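Local coordinates for protein cellulosomal scaffoldin (Bacteroides cellulosolvens, PDB 1TYJ) that forms part of the bacterial cellulosome as a type-II cohesin module, a beta-sandwich that probably binds dockerin modules to assemble the complex, at residues Asn36-Thr41 and Gln83-Phe88; Ala129-Gly134 and Val161-Leu166. All coordinates share one frame; numbering follows the deposited sequence.

Contact 1 of 2, residues Asn36-Thr41 and Gln83-Phe88; sequences NIKYNT and QGVLNF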
loop_
_atom_site.group_PDB
_atom_site.type_symbol
_atom_site.label_atom_id
_atom_site.label_comp_id
_atom_site.label_asym_id
_atom_site.label_seq_id
_atom_site.Cartn_x
_atom_site.Cartn_y
_atom_site.Cartn_z
ATOM N N ASN A 36 3.473 1.165 -6.206
ATOM C CA ASN A 36 3.577 2.540 -6.663
ATOM C C ASN A 36 2.142 3.073 -6.666
ATOM O O ASN A 36 1.274 2.530 -7.375
ATOM C CB ASN A 36 4.162 2.592 -8.080
ATOM C CG ASN A 36 4.562 4.000 -8.461
ATOM O OD1 ASN A 36 3.854 4.694 -9.226
ATOM N ND2 ASN A 36 5.643 4.468 -7.866
ATOM N N ILE A 37 1.888 4.102 -5.853
ATOM C CA ILE A 37 0.514 4.628 -5.615
ATOM C C ILE A 37 0.449 6.109 -5.895
ATOM O O ILE A 37 1.306 6.879 -5.457
ATOM C CB ILE A 37 0.056 4.338 -4.162
ATOM C CG1 ILE A 37 0.025 2.831 -3.917
ATOM C CG2 ILE A 37 -1.288 5.047 -3.840
ATOM C CD1 ILE A 37 -0.328 2.432 -2.451
ATOM N N LYS A 38 -0.561 6.524 -6.655
ATOM C CA LYS A 38 -0.692 7.942 -6.992
ATOM C C LYS A 38 -1.856 8.513 -6.202
ATOM O O LYS A 38 -2.862 7.840 -5.981
ATOM C CB LYS A 38 -0.907 8.063 -8.513
ATOM C CG LYS A 38 -1.209 9.437 -9.028
ATOM C CD LYS A 38 0.033 10.036 -9.632
ATOM C CE LYS A 38 -0.081 11.537 -9.755
ATOM N NZ LYS A 38 -0.395 12.224 -8.477
ATOM N N TYR A 39 -1.719 9.746 -5.736
ATOM C CA TYR A 39 -2.826 10.418 -5.077
ATOM C C TYR A 39 -2.849 11.859 -5.550
ATOM O O TYR A 39 -1.892 12.340 -6.178
ATOM C CB TYR A 39 -2.692 10.327 -3.526
ATOM C CG TYR A 39 -1.454 11.068 -3.005
ATOM C CD1 TYR A 39 -1.568 12.378 -2.536
ATOM C CD2 TYR A 39 -0.170 10.451 -2.994
ATOM C CE1 TYR A 39 -0.451 13.101 -2.100
ATOM C CE2 TYR A 39 0.934 11.148 -2.602
ATOM C CZ TYR A 39 0.792 12.465 -2.124
ATOM O OH TYR A 39 1.889 13.161 -1.709
ATOM N N ASN A 40 -3.953 12.541 -5.267
ATOM C CA ASN A 40 -4.125 13.916 -5.720
ATOM C C ASN A 40 -3.612 14.913 -4.684
ATOM O O ASN A 40 -4.237 15.096 -3.649
ATOM C CB ASN A 40 -5.596 14.189 -6.047
ATOM C CG ASN A 40 -5.796 15.529 -6.718
ATOM O OD1 ASN A 40 -4.991 16.458 -6.539
ATOM N ND2 ASN A 40 -6.857 15.632 -7.559
ATOM N N THR A 41 -2.476 15.564 -4.984
ATOM C CA THR A 41 -1.847 16.497 -4.034
ATOM C C THR A 41 -2.659 17.772 -3.755
ATOM O O THR A 41 -2.363 18.503 -2.810
ATOM C CB THR A 41 -0.432 16.940 -4.507
ATOM O OG1 THR A 41 -0.544 17.681 -5.727
ATOM C CG2 THR A 41 0.492 15.747 -4.707
ATOM N N GLN A 83 4.969 15.047 -6.768
ATOM C CA GLN A 83 4.231 14.537 -7.941
ATOM C C GLN A 83 3.094 13.610 -7.514
ATOM O O GLN A 83 2.446 12.973 -8.351
ATOM C CB GLN A 83 5.180 13.814 -8.894
ATOM C CG GLN A 83 6.222 14.776 -9.476
ATOM C CD GLN A 83 7.132 14.156 -10.522
ATOM O OE1 GLN A 83 6.949 12.996 -10.932
ATOM N NE2 GLN A 83 8.128 14.931 -10.976
ATOM N N GLY A 84 2.847 13.571 -6.210
ATOM C CA GLY A 84 1.794 12.748 -5.635
ATOM C C GLY A 84 2.047 11.276 -5.870
ATOM O O GLY A 84 1.101 10.517 -6.187
ATOM N N VAL A 85 3.305 10.849 -5.689
ATOM C CA VAL A 85 3.643 9.433 -5.856
ATOM C C VAL A 85 4.218 8.836 -4.566
ATOM O O VAL A 85 5.151 9.387 -4.007
ATOM C CB VAL A 85 4.639 9.237 -6.999
ATOM C CG1 VAL A 85 5.058 7.756 -7.111
ATOM C CG2 VAL A 85 4.006 9.727 -8.311
ATOM N N LEU A 86 3.596 7.749 -4.102
ATOM C CA LEU A 86 4.164 6.955 -3.017
ATOM C C LEU A 86 4.779 5.708 -3.624
ATOM O O LEU A 86 4.162 5.059 -4.445
ATOM C CB LEU A 86 3.076 6.534 -2.038
ATOM C CG LEU A 86 2.349 7.693 -1.341
ATOM C CD1 LEU A 86 1.114 7.169 -0.626
ATOM C CD2 LEU A 86 3.291 8.427 -0.386
ATOM N N ASN A 87 5.968 5.310 -3.173
ATOM C CA ASN A 87 6.574 4.070 -3.684
ATOM C C ASN A 87 7.228 3.418 -2.468
ATOM O O ASN A 87 8.114 4.035 -1.834
ATOM C CB ASN A 87 7.646 4.361 -4.725
ATOM C CG ASN A 87 8.231 3.084 -5.365
ATOM O OD1 ASN A 87 7.561 2.082 -5.531
ATOM N ND2 ASN A 87 9.471 3.141 -5.740
ATOM N N PHE A 88 6.765 2.220 -2.118
ATOM C CA PHE A 88 7.301 1.578 -0.927
ATOM C C PHE A 88 7.078 0.089 -1.005
ATOM O O PHE A 88 6.303 -0.413 -1.837
ATOM C CB PHE A 88 6.610 2.151 0.347
ATOM C CG PHE A 88 5.086 1.989 0.342
ATOM C CD1 PHE A 88 4.484 0.896 1.016
ATOM C CD2 PHE A 88 4.268 2.919 -0.326
ATOM C CE1 PHE A 88 3.095 0.733 1.029
ATOM C CE2 PHE A 88 2.878 2.753 -0.348
ATOM C CZ PHE A 88 2.281 1.674 0.333
#

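Contact 2 of 2, residues Ala129-Gly134 and Val161-Leu166; sequences ATFENG and VVQPGL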
loop_
_atom_site.group_PDB
_atom_site.type_symbol
_atom_site.label_atom_id
_atom_site.label_comp_id
_atom_site.label_asym_id
_atom_site.label_seq_id
_atom_site.Cartn_x
_atom_site.Cartn_y
_atom_site.Cartn_z
ATOM N N ALA A 129 -6.918 6.970 -3.953
ATOM C CA ALA A 129 -5.608 6.752 -4.567
ATOM C C ALA A 129 -5.780 5.768 -5.701
ATOM O O ALA A 129 -6.833 5.130 -5.812
ATOM C CB ALA A 129 -4.615 6.204 -3.522
ATOM N N THR A 130 -4.738 5.637 -6.513
ATOM C CA THR A 130 -4.693 4.630 -7.557
ATOM C C THR A 130 -3.360 3.858 -7.522
ATOM O O THR A 130 -2.313 4.450 -7.267
ATOM C CB THR A 130 -4.869 5.309 -8.960
ATOM O OG1 THR A 130 -3.791 6.202 -9.211
ATOM C CG2 THR A 130 -6.199 6.072 -9.047
ATOM N N PHE A 131 -3.397 2.549 -7.775
ATOM C CA PHE A 131 -2.159 1.826 -7.995
ATOM C C PHE A 131 -1.811 1.987 -9.488
ATOM O O PHE A 131 -2.623 1.631 -10.358
ATOM C CB PHE A 131 -2.376 0.341 -7.702
ATOM C CG PHE A 131 -2.629 0.029 -6.246
ATOM C CD1 PHE A 131 -3.929 -0.035 -5.755
ATOM C CD2 PHE A 131 -1.570 -0.287 -5.394
ATOM C CE1 PHE A 131 -4.188 -0.368 -4.386
ATOM C CE2 PHE A 131 -1.793 -0.631 -4.028
ATOM C CZ PHE A 131 -3.108 -0.666 -3.522
ATOM N N GLU A 132 -0.627 2.501 -9.805
ATOM C CA GLU A 132 -0.279 2.716 -11.220
ATOM C C GLU A 132 1.206 2.529 -11.420
ATOM O O GLU A 132 1.989 2.958 -10.582
ATOM C CB GLU A 132 -0.599 4.152 -11.620
ATOM C CG GLU A 132 -2.044 4.515 -11.784
ATOM C CD GLU A 132 -2.199 5.956 -12.284
ATOM O OE1 GLU A 132 -1.434 6.347 -13.216
ATOM O OE2 GLU A 132 -3.068 6.688 -11.740
ATOM N N ASN A 133 1.583 1.926 -12.553
ATOM C CA ASN A 133 2.981 1.692 -12.874
ATOM C C ASN A 133 3.709 3.018 -12.825
ATOM O O ASN A 133 3.140 4.075 -13.160
ATOM C CB ASN A 133 3.094 1.084 -14.279
ATOM C CG ASN A 133 2.489 -0.345 -14.380
ATOM O OD1 ASN A 133 2.033 -0.770 -15.448
ATOM N ND2 ASN A 133 2.507 -1.079 -13.289
ATOM N N GLY A 134 4.965 2.995 -12.412
ATOM C CA GLY A 134 5.763 4.210 -12.492
ATOM C C GLY A 134 7.196 3.811 -12.335
ATOM O O GLY A 134 7.684 2.941 -13.061
ATOM N N VAL A 161 -5.552 -6.279 -9.412
ATOM C CA VAL A 161 -5.474 -5.157 -8.471
ATOM C C VAL A 161 -6.824 -4.458 -8.473
ATOM O O VAL A 161 -7.254 -3.922 -9.507
ATOM C CB VAL A 161 -4.326 -4.188 -8.879
ATOM C CG1 VAL A 161 -4.296 -2.918 -8.001
ATOM C CG2 VAL A 161 -2.989 -4.920 -8.864
ATOM N N VAL A 162 -7.503 -4.464 -7.331
ATOM C CA VAL A 162 -8.787 -3.771 -7.214
ATOM C C VAL A 162 -8.524 -2.341 -6.772
ATOM O O VAL A 162 -8.025 -2.108 -5.681
ATOM C CB VAL A 162 -9.735 -4.464 -6.253
ATOM C CG1 VAL A 162 -11.148 -3.755 -6.243
ATOM C CG2 VAL A 162 -9.862 -5.979 -6.641
ATOM N N GLN A 163 -8.830 -1.383 -7.634
ATOM C CA GLN A 163 -8.457 0.026 -7.358
ATOM C C GLN A 163 -9.278 0.583 -6.192
ATOM O O GLN A 163 -10.447 0.231 -6.044
ATOM C CB GLN A 163 -8.674 0.876 -8.644
ATOM C CG GLN A 163 -7.705 0.548 -9.809
ATOM C CD GLN A 163 -6.243 0.915 -9.501
ATOM O OE1 GLN A 163 -5.959 1.760 -8.617
ATOM N NE2 GLN A 163 -5.317 0.282 -10.211
ATOM N N PRO A 164 -8.674 1.453 -5.350
ATOM C CA PRO A 164 -9.425 2.054 -4.252
ATOM C C PRO A 164 -10.683 2.819 -4.665
ATOM O O PRO A 164 -10.809 3.334 -5.823
ATOM C CB PRO A 164 -8.427 3.033 -3.638
ATOM C CG PRO A 164 -7.046 2.381 -3.930
ATOM C CD PRO A 164 -7.258 1.858 -5.359
ATOM N N GLY A 165 -11.609 2.889 -3.724
ATOM C CA GLY A 165 -12.832 3.666 -3.944
ATOM C C GLY A 165 -12.705 5.149 -3.637
ATOM O O GLY A 165 -11.590 5.698 -3.471
ATOM N N LEU A 166 -13.869 5.805 -3.620
ATOM C CA LEU A 166 -13.911 7.252 -3.499
ATOM C C LEU A 166 -14.068 7.752 -2.066
ATOM O O LEU A 166 -14.550 7.039 -1.174
ATOM C CB LEU A 166 -15.099 7.792 -4.313
ATOM C CG LEU A 166 -15.256 7.349 -5.764
ATOM C CD1 LEU A 166 -16.263 8.297 -6.470
ATOM C CD2 LEU A 166 -14.030 7.230 -6.554
HETATM O O HOH W 1 -8.871 4.255 -7.632
#

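Contact 1 of 2, residues Asn36-Thr41 and Gln83-Phe88
Y39, at chi1 64°, has CG wedged between its own N and carbonyl carbon, which lays one face of the ring against G84. K38 leaves its strand with CG anti to the backbone N (chi1 174°), and in one of its two conformers, to which its bonds here belong, bends at chi2 and chi4 curl the chain back so that NZ reaches the turn at Q83 and G84. In that conformer the ammonium group donates to Q83 O at 2.9 Å and to Y39 O at 2.7 Å. G84 O is approached from both faces of its plane: well by Y39 N, at 3.0 Å, and poorly by K38 NZ, which stands above the plane at a longer, marginal distance and not on a lone pair. G84 also sets its CA over a face of the Y39 ring, offset toward the rim, a CH-pi contact of 3.9 Å to the centroid, while T41 CG2 presses tightly on the same CA. With its positive phi, G84 forms a G1 beta bulge with V85.

Beyond the bulge the strands run antiparallel. I37 and L86 form a hydrogen-bonded pair, each N giving a nearly straight bond of 2.8 Å to the other's O, and N36-N87 and K38-V85 are the non-hydrogen-bonded pairs beside it. I37 and L86 share the face turned to the other sheet; the F88 ring reaches I37 CD1, with CE2 at 3.8 Å, and L86 CG lies near Y39 CE2. F115 and P46 of the other sheet meet the Y39 ring.

The positive phi of G84 favours glycine, and the close approach of Y39 O leaves little space at its CA. In the conformer described, the lysine charge, directed mainly at Q83 O and Y39 O, is likely to steady the turn where the two strands part.

Contact 2 of 2, residues Ala129-Gly134 and Val161-Leu166
V161 opens the crossing of its segment past strand 126-131 at one border of the cohesin beta-sandwich, where the chain passes from strand 160-161 in one sheet to strand 166-169 in the other. Its CG1 packs 3.7 Å from F131 CD1, the two side chains crossing obliquely. V162 points its side chain away from strand 126-131 and touches L4, while its backbone pairs with V3.

Q163 then reaches back with its amide and imitates a neighbouring strand. Its chain is bent at chi2 (-67°), which brings both ends of the amide to the backbone of F131: OE1 accepts from F131 N at 2.8 Å, and NE2 donates to F131 O at 3.0 Å. Each donor lies in the carbonyl plane of its acceptor, on a lone pair, so the pair of bonds fixes the rotation of the amide.

P164 follows; the P164 and F131 side chains cross at about a right angle, with P164 CD 3.9 Å from F131 CD1. The F131 ring also meets F35 edge-to-face and touches V3 and T5 of strand 2-7, which places it between the sheets. Replacing F131 by alanine would probably leave V161 CG1 and P164 CD without their aromatic partner and open a gap between the sheets. At P164, a water donates to both A129 O and P164 O, at 2.9 and 2.8 Å.

The centres of contacts 1 and 2 lie about 10 Å apart, and one sheet of the sandwich joins them: strand 30-38 pairs with strand 85-92 along one border and with strand 126-131 along the other. Probable backbone hydrogen bonds K38 N to T130 O and N36 O to E132 N connect them directly, and I37 CG2 packs on A129 CB. Contact 1 is complete in sequence before contact 2 begins. The earlier one is a strand pairing inside the sheet, whereas the later one lets the segment 161-166 cross from one sheet to the other alongside strand 126-131. Together they tie early, middle and late parts of the chain into one cohesin module.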